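Acetylxylan esterase A (Aspergillus awamori, PDB 5X6S) hydrolyses acetyl side groups from the backbone of acetylated xylans, helping to degrade this plant polysaccharide. Local coordinates at residues A[37-42]-A[48-53]. Residues are numbered along the deposited sequence; the frame is centred on the assembly and turned at random.
Sequences IHYCTG and YGDSPY
Tyr-39 meets Asp-50 through its phenol end. Tyr-39 OH donates a hydrogen bond to Asp-50 OD2 at 2.7 Å. Asp-50 OD2 lies at the ring edge, near the ring plane, 3.6 Å from Tyr-39 CE2. The carboxylate is turned 77° from the ring and takes the bond on its anti side, slightly out of its own plane. Asp-50 CG stands anti to the backbone N (chi1 -165°), which carries OD2 out to the hydroxyl.

The base of Tyr-39 is held by its own loop, which follows strand 33-37. Tyr-39 O accepts from Gly-42 N at 3.1 Å, closing a type II beta turn. His-38 ND1 reaches Tyr-39 O at 2.8 Å from the opposite face of the carbonyl plane. His-38 NE2 is hydrogen-bonded to Ser-69 N, so both ring nitrogens are used, which should fix the imidazole's rotation. The next residue, Cys-40, is tied to Cys-75 by a disulfide.

The contact joins this loop to Asp-50, across helix 44-49 in sequence, at the surface of this alpha/beta-hydrolase fold. The Tyr-39 side chain is about 4 Å from that of Ser-119, the probable nucleophile. The hydrogen bond to Asp-50 probably helps hold the phenol near this serine, and the acid probably polarises its O-H.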
loop_
_atom_site.group_PDB
_atom_site.type_symbol
_atom_site.label_atom_id
_atom_site.label_comp_id
_atom_site.label_asym_id
_atom_site.label_seq_id
_atom_site.Cartn_x
_atom_site.Cartn_y
_atom_site.Cartn_z
ATOM N N ILE A 37 7.075 -12.560 13.721
ATOM C CA ILE A 37 6.104 -13.612 13.983
ATOM C C ILE A 37 6.761 -14.894 14.508
ATOM O O ILE A 37 7.645 -15.472 13.836
ATOM C CB ILE A 37 5.271 -13.940 12.733
ATOM C CG1 ILE A 37 4.713 -12.650 12.087
ATOM C CG2 ILE A 37 4.188 -14.968 13.077
ATOM C CD1 ILE A 37 3.928 -12.863 10.772
ATOM N N HIS A 38 6.349 -15.305 15.714
ATOM C CA HIS A 38 7.038 -16.296 16.481
ATOM C C HIS A 38 6.809 -17.745 15.954
ATOM O O HIS A 38 5.900 -17.989 15.156
ATOM C CB HIS A 38 6.604 -16.197 17.941
ATOM C CG HIS A 38 5.215 -16.675 18.201
ATOM N ND1 HIS A 38 4.876 -18.017 18.266
ATOM C CD2 HIS A 38 4.077 -15.989 18.441
ATOM C CE1 HIS A 38 3.593 -18.141 18.530
ATOM N NE2 HIS A 38 3.073 -16.921 18.645
ATOM N N TYR A 39 7.658 -18.662 16.427
ATOM C CA TYR A 39 7.658 -20.119 16.093
ATOM C C TYR A 39 6.708 -20.931 16.999
ATOM O O TYR A 39 6.210 -20.437 18.007
ATOM C CB TYR A 39 9.113 -20.639 16.188
ATOM C CG TYR A 39 9.855 -20.071 17.380
ATOM C CD1 TYR A 39 9.521 -20.466 18.688
ATOM C CD2 TYR A 39 10.792 -19.063 17.220
ATOM C CE1 TYR A 39 10.168 -19.915 19.802
ATOM C CE2 TYR A 39 11.445 -18.495 18.306
ATOM C CZ TYR A 39 11.122 -18.917 19.609
ATOM O OH TYR A 39 11.752 -18.359 20.673
ATOM N N CYS A 40 6.426 -22.192 16.660
ATOM C CA CYS A 40 5.616 -23.054 17.563
ATOM C C CYS A 40 6.220 -23.110 18.929
ATOM O O CYS A 40 7.432 -22.984 19.057
ATOM C CB CYS A 40 5.516 -24.496 17.056
ATOM S SG CYS A 40 4.673 -24.743 15.470
ATOM N N THR A 41 5.361 -23.297 19.929
ATOM C CA THR A 41 5.680 -23.293 21.374
ATOM C C THR A 41 6.011 -21.894 21.924
ATOM O O THR A 41 6.211 -21.759 23.131
ATOM C CB THR A 41 6.795 -24.292 21.797
ATOM O OG1 THR A 41 8.086 -23.804 21.379
ATOM C CG2 THR A 41 6.549 -25.691 21.190
ATOM N N GLY A 42 6.073 -20.891 21.038
ATOM C CA GLY A 42 6.433 -19.537 21.409
ATOM C C GLY A 42 5.214 -18.650 21.596
ATOM O O GLY A 42 4.052 -19.088 21.542
ATOM N N TYR A 48 9.847 -11.400 20.958
ATOM C CA TYR A 48 10.445 -10.123 21.415
ATOM C C TYR A 48 11.745 -10.368 22.200
ATOM O O TYR A 48 12.790 -9.717 21.928
ATOM C CB TYR A 48 9.419 -9.347 22.253
ATOM C CG TYR A 48 10.032 -8.294 23.141
ATOM C CD1 TYR A 48 10.500 -7.093 22.607
ATOM C CD2 TYR A 48 10.190 -8.507 24.515
ATOM C CE1 TYR A 48 11.046 -6.092 23.418
ATOM C CE2 TYR A 48 10.757 -7.534 25.322
ATOM C CZ TYR A 48 11.169 -6.329 24.788
ATOM O OH TYR A 48 11.733 -5.378 25.580
ATOM N N GLY A 49 11.687 -11.329 23.142
ATOM C CA GLY A 49 12.875 -11.703 23.950
ATOM C C GLY A 49 13.984 -12.443 23.208
ATOM O O GLY A 49 15.105 -12.469 23.665
ATOM N N ASP A 50 13.657 -13.017 22.052
ATOM C CA ASP A 50 14.516 -13.913 21.270
ATOM C C ASP A 50 14.719 -13.425 19.832
ATOM O O ASP A 50 14.722 -14.240 18.897
ATOM C CB ASP A 50 13.825 -15.300 21.167
ATOM C CG ASP A 50 14.784 -16.418 20.702
ATOM O OD1 ASP A 50 16.022 -16.245 20.791
ATOM O OD2 ASP A 50 14.266 -17.470 20.238
ATOM N N SER A 51 14.809 -12.109 19.605
ATOM C CA SER A 51 15.065 -11.611 18.271
ATOM C C SER A 51 15.722 -10.274 18.477
ATOM O O SER A 51 15.591 -9.707 19.549
ATOM C CB SER A 51 13.768 -11.458 17.478
ATOM O OG SER A 51 12.836 -10.581 18.105
ATOM N N PRO A 52 16.396 -9.767 17.436
ATOM C CA PRO A 52 17.094 -8.496 17.587
ATOM C C PRO A 52 16.249 -7.271 17.292
ATOM O O PRO A 52 16.794 -6.171 17.343
ATOM C CB PRO A 52 18.224 -8.611 16.538
ATOM C CG PRO A 52 17.613 -9.441 15.429
ATOM C CD PRO A 52 16.755 -10.463 16.172
ATOM N N TYR A 53 14.959 -7.413 16.962
ATOM C CA TYR A 53 14.198 -6.283 16.385
ATOM C C TYR A 53 13.972 -5.112 17.320
ATOM O O TYR A 53 13.992 -3.950 16.883
ATOM C CB TYR A 53 12.845 -6.755 15.761
ATOM C CG TYR A 53 13.059 -7.807 14.715
ATOM C CD1 TYR A 53 13.830 -7.536 13.610
ATOM C CD2 TYR A 53 12.633 -9.133 14.918
ATOM C CE1 TYR A 53 14.117 -8.526 12.652
ATOM C CE2 TYR A 53 12.928 -10.116 13.996
ATOM C CZ TYR A 53 13.661 -9.803 12.867
ATOM O OH TYR A 53 13.973 -10.764 11.980
#